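Local coordinates for protein 11R-lipoxygenase (Gersemia fruticosa, PDB 3VF1) that is a calcium-dependent, non-heme iron dioxygenase that probably inserts molecular oxygen into polyunsaturated fatty acids with 11R specificity, at residues 674-677 with 678-682; 275-278 with 279-282; 509-512 with 513-517; 225-228 with 229-233; 426-429 with 430-434. All coordinates share one frame; numbering follows the deposited sequence.

Interaction 1. Residues 674-677 with 678-682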
loop_
_atom_site.group_PDB
_atom_site.type_symbol
_atom_site.label_atom_id
_atom_site.label_comp_id
_atom_site.label_asym_id
_atom_site.label_seq_id
_atom_site.Cartn_x
_atom_site.Cartn_y
_atom_site.Cartn_z
ATOM N N THR A 674 11.189 4.814 -19.167
ATOM C CA THR A 674 10.855 4.335 -20.501
ATOM C C THR A 674 12.109 4.147 -21.347
ATOM O O THR A 674 12.249 3.150 -22.051
ATOM C CB THR A 674 9.904 5.305 -21.220
ATOM O OG1 THR A 674 8.628 5.297 -20.568
ATOM C CG2 THR A 674 9.723 4.906 -22.675
ATOM N N GLU A 675 13.022 5.110 -21.273
ATOM C CA GLU A 675 14.253 5.047 -22.050
ATOM C C GLU A 675 15.136 3.884 -21.603
ATOM O O GLU A 675 15.776 3.230 -22.428
ATOM C CB GLU A 675 15.014 6.369 -21.953
ATOM C CG GLU A 675 14.350 7.506 -22.718
ATOM C CD GLU A 675 15.071 8.829 -22.549
ATOM O OE1 GLU A 675 15.816 8.982 -21.556
ATOM O OE2 GLU A 675 14.895 9.714 -23.413
ATOM N N ARG A 676 15.169 3.625 -20.301
ATOM C CA ARG A 676 15.941 2.506 -19.772
ATOM C C ARG A 676 15.318 1.180 -20.191
ATOM O O ARG A 676 16.025 0.238 -20.550
ATOM C CB ARG A 676 16.013 2.571 -18.247
ATOM C CG ARG A 676 16.749 1.395 -17.625
ATOM C CD ARG A 676 16.337 1.185 -16.188
ATOM N NE ARG A 676 14.928 0.817 -16.074
ATOM C CZ ARG A 676 14.225 0.895 -14.947
ATOM N NH1 ARG A 676 14.796 1.331 -13.830
ATOM N NH2 ARG A 676 12.947 0.540 -14.936
ATOM N N ASN A 677 13.992 1.115 -20.142
ATOM C CA ASN A 677 13.265 -0.105 -20.471
ATOM C C ASN A 677 13.277 -0.413 -21.964
ATOM O O ASN A 677 12.776 -1.453 -22.393
ATOM C CB ASN A 677 11.816 0.001 -19.991
ATOM C CG ASN A 677 11.683 -0.163 -18.490
ATOM O OD1 ASN A 677 12.675 -0.330 -17.779
ATOM N ND2 ASN A 677 10.450 -0.111 -17.999
ATOM N N GLN A 678 13.846 0.489 -22.755
ATOM C CA GLN A 678 13.839 0.336 -24.203
ATOM C C GLN A 678 14.580 -0.923 -24.642
ATOM O O GLN A 678 15.755 -1.108 -24.327
ATOM C CB GLN A 678 14.470 1.561 -24.869
ATOM C CG GLN A 678 14.289 1.595 -26.377
ATOM C CD GLN A 678 12.829 1.661 -26.790
ATOM O OE1 GLN A 678 12.367 0.860 -27.605
ATOM N NE2 GLN A 678 12.096 2.622 -26.233
ATOM N N GLY A 679 13.878 -1.789 -25.369
ATOM C CA GLY A 679 14.485 -2.967 -25.959
ATOM C C GLY A 679 14.609 -4.155 -25.022
ATOM O O GLY A 679 15.214 -5.163 -25.380
ATOM N N MET A 680 14.043 -4.044 -23.825
ATOM C CA MET A 680 14.088 -5.138 -22.862
ATOM C C MET A 680 12.961 -6.129 -23.114
ATOM O O MET A 680 11.892 -5.761 -23.603
ATOM C CB MET A 680 13.978 -4.607 -21.432
ATOM C CG MET A 680 15.191 -3.831 -20.956
ATOM S SD MET A 680 15.070 -3.395 -19.212
ATOM C CE MET A 680 16.688 -2.672 -18.930
ATOM N N VAL A 681 13.209 -7.391 -22.778
ATOM C CA VAL A 681 12.190 -8.426 -22.893
ATOM C C VAL A 681 11.222 -8.330 -21.722
ATOM O O VAL A 681 10.008 -8.415 -21.897
ATOM C CB VAL A 681 12.814 -9.833 -22.917
ATOM C CG1 VAL A 681 11.729 -10.897 -22.855
ATOM C CG2 VAL A 681 13.674 -10.011 -24.160
ATOM N N SER A 682 11.773 -8.149 -20.527
ATOM C CA SER A 682 10.967 -8.017 -19.321
ATOM C C SER A 682 11.325 -6.731 -18.579
ATOM O O SER A 682 12.058 -6.760 -17.590
ATOM C CB SER A 682 11.176 -9.224 -18.406
ATOM O OG SER A 682 10.324 -9.152 -17.275
#
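N677 and M680 close a type II beta turn directly behind helix 653-676: M680 N donates to N677 O at 3.2 Å. The turn carries Q678 second and G679 third, and G679 has a positive phi of 83°, the shape this turn needs at that place. The carbonyl of E675, within the final helical turn, receives a long, weak bond from Q678 N (3.4 Å). Q678 CB lies against the same oxygen, 3.2 Å from E675 O.

M680 then doubles back over the helix end. With CG lying beside its own backbone N (chi1 -69°) and the chain extended beyond, SD passes N677 CA at 4.0 Å and CE reaches R676 O at 3.4 Å. Beside it, R676 grips N677 side-on: NE and NH2 each stand 3.0 Å from N677 OD1, which lies in the guanidinium plane, and both approach from the same face of the amide. Further bonds fix both groups, R676 NH1 by a salt bridge to D495 and N677 ND2 by a bond to Y684 O. Y491, on helix 491-514, touches R676 and M680 alike. The arrangement is that of a helix C-terminus leaving through a type II turn with glycine in its third position, here at the protein surface.

Interaction 2. Residues 275-278 with 279-282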
loop_
_atom_site.group_PDB
_atom_site.type_symbol
_atom_site.label_atom_id
_atom_site.label_comp_id
_atom_site.label_asym_id
_atom_site.label_seq_id
_atom_site.Cartn_x
_atom_site.Cartn_y
_atom_site.Cartn_z
ATOM N N LYS A 275 30.985 -10.691 5.826
ATOM C CA LYS A 275 31.437 -11.882 6.532
ATOM C C LYS A 275 30.281 -12.850 6.743
ATOM O O LYS A 275 29.211 -12.459 7.210
ATOM C CB LYS A 275 32.047 -11.516 7.885
ATOM C CG LYS A 275 32.653 -12.707 8.607
ATOM C CD LYS A 275 32.950 -12.408 10.061
ATOM C CE LYS A 275 33.551 -13.622 10.753
ATOM N NZ LYS A 275 33.633 -13.441 12.227
ATOM N N LEU A 276 30.509 -14.114 6.403
ATOM C CA LEU A 276 29.487 -15.144 6.542
ATOM C C LEU A 276 29.060 -15.318 7.992
ATOM O O LEU A 276 29.888 -15.241 8.898
ATOM C CB LEU A 276 30.011 -16.482 6.022
ATOM C CG LEU A 276 30.287 -16.574 4.526
ATOM C CD1 LEU A 276 30.975 -17.891 4.210
ATOM C CD2 LEU A 276 28.994 -16.434 3.737
ATOM N N PRO A 277 27.760 -15.553 8.218
ATOM C CA PRO A 277 27.315 -15.974 9.549
ATOM C C PRO A 277 28.000 -17.278 9.940
ATOM O O PRO A 277 28.225 -18.125 9.076
ATOM C CB PRO A 277 25.811 -16.195 9.368
ATOM C CG PRO A 277 25.438 -15.368 8.187
ATOM C CD PRO A 277 26.634 -15.370 7.285
ATOM N N GLU A 278 28.326 -17.436 11.218
ATOM C CA GLU A 278 29.016 -18.635 11.682
ATOM C C GLU A 278 28.218 -19.905 11.378
ATOM O O GLU A 278 28.790 -20.985 11.237
ATOM C CB GLU A 278 29.298 -18.541 13.181
ATOM C CG GLU A 278 28.051 -18.452 14.049
ATOM C CD GLU A 278 28.382 -18.224 15.512
ATOM O OE1 GLU A 278 27.442 -18.162 16.334
ATOM O OE2 GLU A 278 29.583 -18.105 15.840
ATOM N N ASN A 279 26.901 -19.766 11.271
ATOM C CA ASN A 279 26.029 -20.907 11.010
ATOM C C ASN A 279 25.783 -21.144 9.518
ATOM O O ASN A 279 24.867 -21.876 9.142
ATOM C CB ASN A 279 24.689 -20.727 11.729
ATOM C CG ASN A 279 23.973 -19.455 11.320
ATOM O OD1 ASN A 279 24.585 -18.393 11.212
ATOM N ND2 ASN A 279 22.669 -19.558 11.083
ATOM N N PHE A 280 26.601 -20.522 8.673
ATOM C CA PHE A 280 26.483 -20.682 7.228
ATOM C C PHE A 280 27.873 -20.938 6.653
ATOM O O PHE A 280 28.421 -20.099 5.940
ATOM C CB PHE A 280 25.877 -19.419 6.613
ATOM C CG PHE A 280 25.394 -19.588 5.193
ATOM C CD1 PHE A 280 25.217 -20.841 4.634
ATOM C CD2 PHE A 280 25.120 -18.473 4.415
ATOM C CE1 PHE A 280 24.771 -20.978 3.330
ATOM C CE2 PHE A 280 24.677 -18.606 3.115
ATOM C CZ PHE A 280 24.502 -19.859 2.573
ATOM N N PRO A 281 28.449 -22.108 6.968
ATOM C CA PRO A 281 29.846 -22.433 6.657
ATOM C C PRO A 281 30.100 -22.740 5.181
ATOM O O PRO A 281 30.430 -23.875 4.836
ATOM C CB PRO A 281 30.101 -23.676 7.513
ATOM C CG PRO A 281 28.774 -24.343 7.590
ATOM C CD PRO A 281 27.759 -23.230 7.630
ATOM N N VAL A 282 29.953 -21.735 4.324
ATOM C CA VAL A 282 30.247 -21.892 2.905
ATOM C C VAL A 282 31.751 -21.842 2.676
ATOM O O VAL A 282 32.404 -20.856 3.009
ATOM C CB VAL A 282 29.579 -20.787 2.063
ATOM C CG1 VAL A 282 30.023 -20.879 0.609
ATOM C CG2 VAL A 282 28.062 -20.878 2.170
#
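L276 keeps CG beside its backbone N (chi1 -67°) with the chain extended to CD1, which brings that methyl to 3.9 Å from V282 CB and 3.5 Å from V282 O. N279 holds CG between its backbone N and carbonyl carbon (chi1 58°), folding the amide back so that OD1 sits 3.1 Å from P277 CB. The other end of that amide is bonded through ND2 to Q353 O.

The backbone between them is pinned by F280 N, which donates to P277 O at 2.9 Å. F280 and P277 point the same way, side by side. The proline's CD lies at the edge of the phenyl ring, near its plane, while L276 CD2 approaches the ring obliquely, 4.4 Å from F280 CD2. One face of the ring takes V282 CG2, 3.5 Å above the plane and towards the rim. L333 and L335 of strand 333-338 pack against F280 as well, so the turn rests on the small antiparallel sheet. A second short bond, V282 N to F280 O at 2.8 Å, closes the next bend. The result is a type I beta turn from P277 to F280 followed at once by an inverse gamma turn centred on P281.

Interaction 3. Residues 509-512 with 513-517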
loop_
_atom_site.group_PDB
_atom_site.type_symbol
_atom_site.label_atom_id
_atom_site.label_comp_id
_atom_site.label_asym_id
_atom_site.label_seq_id
_atom_site.Cartn_x
_atom_site.Cartn_y
_atom_site.Cartn_z
ATOM N N ASP A 509 7.536 21.515 -0.613
ATOM C CA ASP A 509 6.944 22.698 -1.226
ATOM C C ASP A 509 5.628 23.055 -0.544
ATOM O O ASP A 509 5.399 24.210 -0.191
ATOM C CB ASP A 509 6.714 22.475 -2.722
ATOM C CG ASP A 509 8.008 22.419 -3.510
ATOM O OD1 ASP A 509 9.064 22.779 -2.947
ATOM O OD2 ASP A 509 7.968 22.024 -4.695
ATOM N N ILE A 510 4.769 22.059 -0.355
ATOM C CA ILE A 510 3.472 22.276 0.274
ATOM C C ILE A 510 3.636 22.792 1.696
ATOM O O ILE A 510 3.001 23.769 2.090
ATOM C CB ILE A 510 2.642 20.978 0.313
ATOM C CG1 ILE A 510 2.283 20.527 -1.106
ATOM C CG2 ILE A 510 1.380 21.173 1.144
ATOM C CD1 ILE A 510 1.485 21.547 -1.898
ATOM N N ILE A 511 4.493 22.133 2.467
ATOM C CA ILE A 511 4.690 22.484 3.868
ATOM C C ILE A 511 5.275 23.886 4.036
ATOM O O ILE A 511 4.929 24.598 4.978
ATOM C CB ILE A 511 5.601 21.460 4.571
ATOM C CG1 ILE A 511 4.892 20.107 4.677
ATOM C CG2 ILE A 511 6.002 21.950 5.958
ATOM C CD1 ILE A 511 3.607 20.138 5.482
ATOM N N GLN A 512 6.155 24.286 3.125
ATOM C CA GLN A 512 6.790 25.598 3.220
ATOM C C GLN A 512 5.868 26.723 2.753
ATOM O O GLN A 512 6.177 27.900 2.934
ATOM C CB GLN A 512 8.104 25.620 2.436
ATOM C CG GLN A 512 9.211 24.815 3.102
ATOM C CD GLN A 512 10.554 24.974 2.415
ATOM O OE1 GLN A 512 10.668 25.657 1.396
ATOM N NE2 GLN A 512 11.581 24.344 2.975
ATOM N N ILE A 513 4.737 26.361 2.157
ATOM C CA ILE A 513 3.722 27.341 1.787
ATOM C C ILE A 513 2.956 27.814 3.019
ATOM O O ILE A 513 2.561 28.978 3.104
ATOM C CB ILE A 513 2.718 26.759 0.767
ATOM C CG1 ILE A 513 3.354 26.679 -0.622
ATOM C CG2 ILE A 513 1.459 27.615 0.701
ATOM C CD1 ILE A 513 2.514 25.931 -1.639
ATOM N N TYR A 514 2.755 26.911 3.975
ATOM C CA TYR A 514 1.923 27.200 5.141
ATOM C C TYR A 514 2.734 27.384 6.422
ATOM O O TYR A 514 2.348 28.154 7.301
ATOM C CB TYR A 514 0.885 26.090 5.319
ATOM C CG TYR A 514 0.006 25.924 4.104
ATOM C CD1 TYR A 514 -1.102 26.737 3.911
ATOM C CD2 TYR A 514 0.293 24.969 3.140
ATOM C CE1 TYR A 514 -1.904 26.598 2.796
ATOM C CE2 TYR A 514 -0.503 24.822 2.021
ATOM C CZ TYR A 514 -1.601 25.638 1.856
ATOM O OH TYR A 514 -2.399 25.500 0.744
ATOM N N TYR A 515 3.856 26.679 6.527
ATOM C CA TYR A 515 4.733 26.805 7.685
ATOM C C TYR A 515 5.946 27.652 7.327
ATOM O O TYR A 515 6.837 27.199 6.611
ATOM C CB TYR A 515 5.191 25.431 8.168
ATOM C CG TYR A 515 4.071 24.537 8.651
ATOM C CD1 TYR A 515 3.402 23.692 7.773
ATOM C CD2 TYR A 515 3.688 24.532 9.984
ATOM C CE1 TYR A 515 2.381 22.871 8.210
ATOM C CE2 TYR A 515 2.667 23.713 10.433
ATOM C CZ TYR A 515 2.018 22.886 9.541
ATOM O OH TYR A 515 1.004 22.068 9.979
ATOM N N ASN A 516 5.978 28.881 7.830
ATOM C CA ASN A 516 7.042 29.814 7.488
ATOM C C ASN A 516 8.337 29.509 8.237
ATOM O O ASN A 516 9.421 29.896 7.799
ATOM C CB ASN A 516 6.602 31.251 7.775
ATOM C CG ASN A 516 7.068 32.225 6.710
ATOM O OD1 ASN A 516 6.257 32.911 6.085
ATOM N ND2 ASN A 516 8.377 32.287 6.492
ATOM N N ASP A 517 8.224 28.813 9.362
ATOM C CA ASP A 517 9.392 28.489 10.172
ATOM C C ASP A 517 9.082 27.364 11.153
ATOM O O ASP A 517 7.943 26.911 11.252
ATOM C CB ASP A 517 9.880 29.732 10.922
ATOM C CG ASP A 517 8.796 30.369 11.776
ATOM O OD1 ASP A 517 8.034 29.629 12.436
ATOM O OD2 ASP A 517 8.707 31.615 11.786
#
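I511 O takes two backbone donors: Y515 N at 2.8 Å, a fairly straight bond (158°), and Y514 N, a weak one at 3.3 Å. The same oxygen lies in the plane of the Y515 ring, at its edge, 3.3 Å from CD1. I513 N is shared in turn between I510 O and D509 O, the latter weakly. Bonds of i to i-3 thus mix with those of i to i-4, as in the final, weakly bonded turn of an alpha helix, here at the C-terminal end of helix 491-514.

The side chains follow the same ladder four residues apart. With CG1 beside its backbone N (chi1 -68°), I511 has CG2 anti to that nitrogen, which lays the methyl against Y515 CD1 at 3.6 Å, the two side chains crossing at a slant. I510 and Y514 instead run side by side, with CG2 of I510 4.2 Å from CE2 of Y514. The edge of the Y514 ring also meets I510 O, 3.1 Å from CD2, and I513 CG2 lies over the centre of one face, 3.6 Å above the plane. Each phenol ends on a carboxylate: Y514 OH bonds D652 OD2 and Y515 OH bonds D524 OD2. I513 and Y514 lean on helix 653-676, to which D509 adds a salt bridge with K661, whereas I511 is buried against L560, V561 and L564 of helix 557-579. Further on, D517 caps the next helix through OD1, bonded to S520 N.

Interaction 4. Residues 225-228 with 229-233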
loop_
_atom_site.group_PDB
_atom_site.type_symbol
_atom_site.label_atom_id
_atom_site.label_comp_id
_atom_site.label_asym_id
_atom_site.label_seq_id
_atom_site.Cartn_x
_atom_site.Cartn_y
_atom_site.Cartn_z
ATOM N N ASP A 225 -1.348 -33.871 -7.984
ATOM C CA ASP A 225 -0.128 -33.192 -8.384
ATOM C C ASP A 225 -0.295 -32.671 -9.801
ATOM O O ASP A 225 -1.141 -33.155 -10.552
ATOM C CB ASP A 225 1.059 -34.158 -8.357
ATOM C CG ASP A 225 1.388 -34.646 -6.961
ATOM O OD1 ASP A 225 0.578 -34.413 -6.040
ATOM O OD2 ASP A 225 2.458 -35.267 -6.788
ATOM N N TRP A 226 0.508 -31.678 -10.161
ATOM C CA TRP A 226 0.658 -31.305 -11.555
ATOM C C TRP A 226 1.602 -32.316 -12.188
ATOM O O TRP A 226 2.565 -32.751 -11.556
ATOM C CB TRP A 226 1.224 -29.892 -11.684
ATOM C CG TRP A 226 0.284 -28.826 -11.220
ATOM C CD1 TRP A 226 0.265 -28.227 -9.995
ATOM C CD2 TRP A 226 -0.779 -28.233 -11.975
ATOM N NE1 TRP A 226 -0.745 -27.297 -9.940
ATOM C CE2 TRP A 226 -1.399 -27.280 -11.143
ATOM C CE3 TRP A 226 -1.264 -28.414 -13.273
ATOM C CZ2 TRP A 226 -2.479 -26.513 -11.566
ATOM C CZ3 TRP A 226 -2.338 -27.650 -13.691
ATOM C CH2 TRP A 226 -2.934 -26.711 -12.841
ATOM N N ASP A 227 1.322 -32.703 -13.427
ATOM C CA ASP A 227 2.123 -33.720 -14.098
ATOM C C ASP A 227 3.563 -33.251 -14.276
ATOM O O ASP A 227 4.503 -34.011 -14.045
ATOM C CB ASP A 227 1.514 -34.075 -15.455
ATOM C CG ASP A 227 0.123 -34.666 -15.330
ATOM O OD1 ASP A 227 -0.100 -35.476 -14.405
ATOM O OD2 ASP A 227 -0.748 -34.317 -16.154
ATOM N N CYS A 228 3.732 -31.997 -14.684
ATOM C CA CYS A 228 5.062 -31.426 -14.855
ATOM C C CYS A 228 5.053 -29.915 -14.634
ATOM O O CYS A 228 3.994 -29.292 -14.553
ATOM C CB CYS A 228 5.611 -31.756 -16.245
ATOM S SG CYS A 228 4.705 -30.999 -17.606
ATOM N N LEU A 229 6.247 -29.338 -14.547
ATOM C CA LEU A 229 6.415 -27.927 -14.224
ATOM C C LEU A 229 5.771 -27.012 -15.261
ATOM O O LEU A 229 5.307 -25.919 -14.931
ATOM C CB LEU A 229 7.905 -27.602 -14.103
ATOM C CG LEU A 229 8.620 -28.289 -12.937
ATOM C CD1 LEU A 229 10.128 -28.273 -13.130
ATOM C CD2 LEU A 229 8.246 -27.623 -11.624
ATOM N N GLU A 230 5.743 -27.457 -16.512
ATOM C CA GLU A 230 5.233 -26.631 -17.600
ATOM C C GLU A 230 3.711 -26.515 -17.575
ATOM O O GLU A 230 3.145 -25.629 -18.214
ATOM C CB GLU A 230 5.688 -27.189 -18.948
ATOM C CG GLU A 230 7.196 -27.287 -19.095
ATOM C CD GLU A 230 7.897 -25.981 -18.777
ATOM O OE1 GLU A 230 8.096 -25.169 -19.705
ATOM O OE2 GLU A 230 8.247 -25.763 -17.597
ATOM N N ASP A 231 3.052 -27.404 -16.838
ATOM C CA ASP A 231 1.593 -27.414 -16.789
ATOM C C ASP A 231 1.022 -26.265 -15.961
ATOM O O ASP A 231 -0.174 -25.981 -16.031
ATOM C CB ASP A 231 1.082 -28.750 -16.246
ATOM C CG ASP A 231 1.157 -29.865 -17.275
ATOM O OD1 ASP A 231 1.239 -29.563 -18.484
ATOM O OD2 ASP A 231 1.126 -31.047 -16.874
ATOM N N PHE A 232 1.868 -25.607 -15.175
ATOM C CA PHE A 232 1.431 -24.444 -14.413
ATOM C C PHE A 232 0.973 -23.319 -15.340
ATOM O O PHE A 232 0.222 -22.435 -14.930
ATOM C CB PHE A 232 2.545 -23.947 -13.488
ATOM C CG PHE A 232 2.646 -24.711 -12.197
ATOM C CD1 PHE A 232 1.697 -24.541 -11.202
ATOM C CD2 PHE A 232 3.690 -25.593 -11.976
ATOM C CE1 PHE A 232 1.784 -25.241 -10.013
ATOM C CE2 PHE A 232 3.784 -26.293 -10.787
ATOM C CZ PHE A 232 2.828 -26.118 -9.805
ATOM N N ARG A 233 1.423 -23.362 -16.591
ATOM C CA ARG A 233 1.024 -22.369 -17.586
ATOM C C ARG A 233 -0.465 -22.470 -17.918
ATOM O O ARG A 233 -1.028 -21.571 -18.545
ATOM C CB ARG A 233 1.854 -22.535 -18.862
ATOM C CG ARG A 233 3.336 -22.247 -18.677
ATOM C CD ARG A 233 4.181 -22.950 -19.729
ATOM N NE ARG A 233 4.269 -22.204 -20.984
ATOM C CZ ARG A 233 5.330 -21.502 -21.384
ATOM N NH1 ARG A 233 6.427 -21.432 -20.639
ATOM N NH2 ARG A 233 5.300 -20.865 -22.545
HETATM O O HOH W 1 -0.777 -31.687 -14.925
#
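W226 and F232 make the tight side of this contact. F232 comes in over one face of the indole, its CZ only 3.3 Å from W226 CD1, and W226 CG in turn lies over a face of the phenyl, towards its rim. The planes are inclined at 43°, an oblique meeting, with the centroids of the five-membered ring and the phenyl 4.1 Å apart. The indole's six-membered ring reaches D231 as well, with CE3 3.8 Å from D231 CB. Between the two halves D231 N donates to C228 O at 3.1 Å, the bond that leads into the 3-10 segment 229-233.

The other side is polar and looser. D231 sets CG beside its backbone N (chi1 -76°), turning the carboxylate back over the preceding loop, where OD2 lies 3.4 Å from D227 CB and 3.7 Å from C228 SG. A water joins the two segments here, accepting from D227 N and donating to D231 OD2, each at 2.8 Å. The carboxylates of D227 and D231 come near each other through their OD2 atoms, planes 77° apart, so each may make the other somewhat easier to protonate. D227 is exposed, while both aromatic residues are buried.

Around them the loop is held by two helices. Helix 609-615 offers M613 to W226 and L229 and bonds L229 N through H609 NE2; helix 619-632 places A622 against both W226 and F232, and the F232 ring also meets that of H589.

Interaction 5. Residues 426-429 with 430-434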
loop_
_atom_site.group_PDB
_atom_site.type_symbol
_atom_site.label_atom_id
_atom_site.label_comp_id
_atom_site.label_asym_id
_atom_site.label_seq_id
_atom_site.Cartn_x
_atom_site.Cartn_y
_atom_site.Cartn_z
ATOM N N LYS A 426 -6.649 7.351 1.165
ATOM C CA LYS A 426 -8.000 6.995 0.759
ATOM C C LYS A 426 -8.138 5.491 0.546
ATOM O O LYS A 426 -7.387 4.893 -0.226
ATOM C CB LYS A 426 -8.366 7.733 -0.529
ATOM C CG LYS A 426 -9.857 7.934 -0.723
ATOM C CD LYS A 426 -10.156 8.594 -2.058
ATOM C CE LYS A 426 -11.649 8.751 -2.274
ATOM N NZ LYS A 426 -11.972 9.185 -3.662
ATOM N N GLY A 427 -9.095 4.883 1.243
ATOM C CA GLY A 427 -9.441 3.492 1.015
ATOM C C GLY A 427 -8.703 2.486 1.881
ATOM O O GLY A 427 -9.028 1.299 1.856
ATOM N N ILE A 428 -7.719 2.942 2.648
ATOM C CA ILE A 428 -6.892 2.025 3.426
ATOM C C ILE A 428 -7.662 1.394 4.586
ATOM O O ILE A 428 -7.449 0.229 4.916
ATOM C CB ILE A 428 -5.614 2.710 3.962
ATOM C CG1 ILE A 428 -4.632 1.654 4.477
ATOM C CG2 ILE A 428 -5.954 3.715 5.052
ATOM C CD1 ILE A 428 -3.266 2.202 4.829
ATOM N N MET A 429 -8.556 2.157 5.205
ATOM C CA MET A 429 -9.349 1.637 6.316
ATOM C C MET A 429 -10.327 0.567 5.841
ATOM O O MET A 429 -10.500 -0.463 6.494
ATOM C CB MET A 429 -10.103 2.765 7.022
ATOM C CG MET A 429 -9.268 3.512 8.051
ATOM S SD MET A 429 -10.168 4.835 8.891
ATOM C CE MET A 429 -10.402 5.993 7.551
ATOM N N ALA A 430 -10.964 0.812 4.700
ATOM C CA ALA A 430 -11.906 -0.148 4.136
ATOM C C ALA A 430 -11.234 -1.488 3.846
ATOM O O ALA A 430 -11.702 -2.533 4.300
ATOM C CB ALA A 430 -12.536 0.413 2.868
ATOM N N ILE A 431 -10.137 -1.457 3.092
ATOM C CA ILE A 431 -9.469 -2.686 2.670
ATOM C C ILE A 431 -8.878 -3.463 3.847
ATOM O O ILE A 431 -8.889 -4.693 3.848
ATOM C CB ILE A 431 -8.353 -2.414 1.632
ATOM C CG1 ILE A 431 -7.815 -3.731 1.068
ATOM C CG2 ILE A 431 -7.214 -1.615 2.251
ATOM C CD1 ILE A 431 -8.871 -4.609 0.426
ATOM N N ASN A 432 -8.364 -2.749 4.844
ATOM C CA ASN A 432 -7.773 -3.398 6.011
ATOM C C ASN A 432 -8.823 -4.055 6.899
ATOM O O ASN A 432 -8.561 -5.080 7.525
ATOM C CB ASN A 432 -6.956 -2.400 6.830
ATOM C CG ASN A 432 -5.593 -2.138 6.232
ATOM O OD1 ASN A 432 -5.319 -2.509 5.090
ATOM N ND2 ASN A 432 -4.726 -1.497 7.003
ATOM N N THR A 433 -10.008 -3.459 6.960
ATOM C CA THR A 433 -11.103 -4.038 7.726
ATOM C C THR A 433 -11.522 -5.349 7.078
ATOM O O THR A 433 -11.800 -6.331 7.765
ATOM C CB THR A 433 -12.316 -3.095 7.796
ATOM O OG1 THR A 433 -11.948 -1.881 8.465
ATOM C CG2 THR A 433 -13.461 -3.753 8.552
ATOM N N LEU A 434 -11.564 -5.357 5.749
ATOM C CA LEU A 434 -11.855 -6.570 4.999
ATOM C C LEU A 434 -10.731 -7.579 5.203
ATOM O O LEU A 434 -10.979 -8.769 5.407
ATOM C CB LEU A 434 -12.006 -6.254 3.511
ATOM C CG LEU A 434 -12.358 -7.435 2.604
ATOM C CD1 LEU A 434 -13.779 -7.909 2.869
ATOM C CD2 LEU A 434 -12.175 -7.065 1.143
#
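T433 donates twice to one carbonyl, that of M429. M429 O accepts T433 N at 3.1 Å and T433 OG1 at 2.8 Å, the two donors coming from opposite faces of the carbonyl plane. The threonine hydroxyl gets there because chi1 of -62° puts OG1 beside its own backbone N, facing back along the helix; a buried hydroxyl is thereby satisfied one turn away.

The remaining backbone bonds are regular alpha-helical ones. I431 N meets G427 O at 3.2 Å and almost straight (171°), and N432 N meets I428 O at 3.1 Å. G427 stands at the N-cap with phi 92°, a backbone shape glycine adopts easily, and K426 just before it bonds S695 OG through its carbonyl.

Apolar and mixed contacts fill the sides. I431 CG2 lies 3.2 Å from I428 O, and the I431 side chain also touches F204. N432 bends over the same oxygen, its CG 3.3 Å from I428 O, and its ND2 passes beside I428 CG1. I428 itself packs on M400 and A404 of helix 369-410, and M429 on W408.

The amide of N432 is spent elsewhere: ND2 donates to H397 O and E401 OE1 on helix 369-410. H397 is an iron ligand, and the I431 side chain lies about 6 Å from the metal and about 5 Å from that of I698, another ligand. Helix 428-438 therefore supplies second-shell residues, and the N432 bonds are consistent with positioning the H397 backbone.

How the interactions relate
Interaction 5 is the buried one, its centre about 10 Å from the centre of the chain and beside the iron; its chemistry is regular helix bonding, with a threonine hydroxyl satisfied within the helix and an asparagine amide bonded to helix 369-410. The centres of the others lie about 26 to 35 Å from that of the chain. Interaction 1 is a surface contact, while interactions 2, 3 and 4 are partly buried and rest on aromatic rings. Interactions 1 and 3 sit at the C-terminal ends of helices 653-676 and 491-514, which touch each other at both contacts. Interaction 2 is a loop turn against a sheet, and interaction 4 a loop running into a 3-10 segment among helices, with a bridging water.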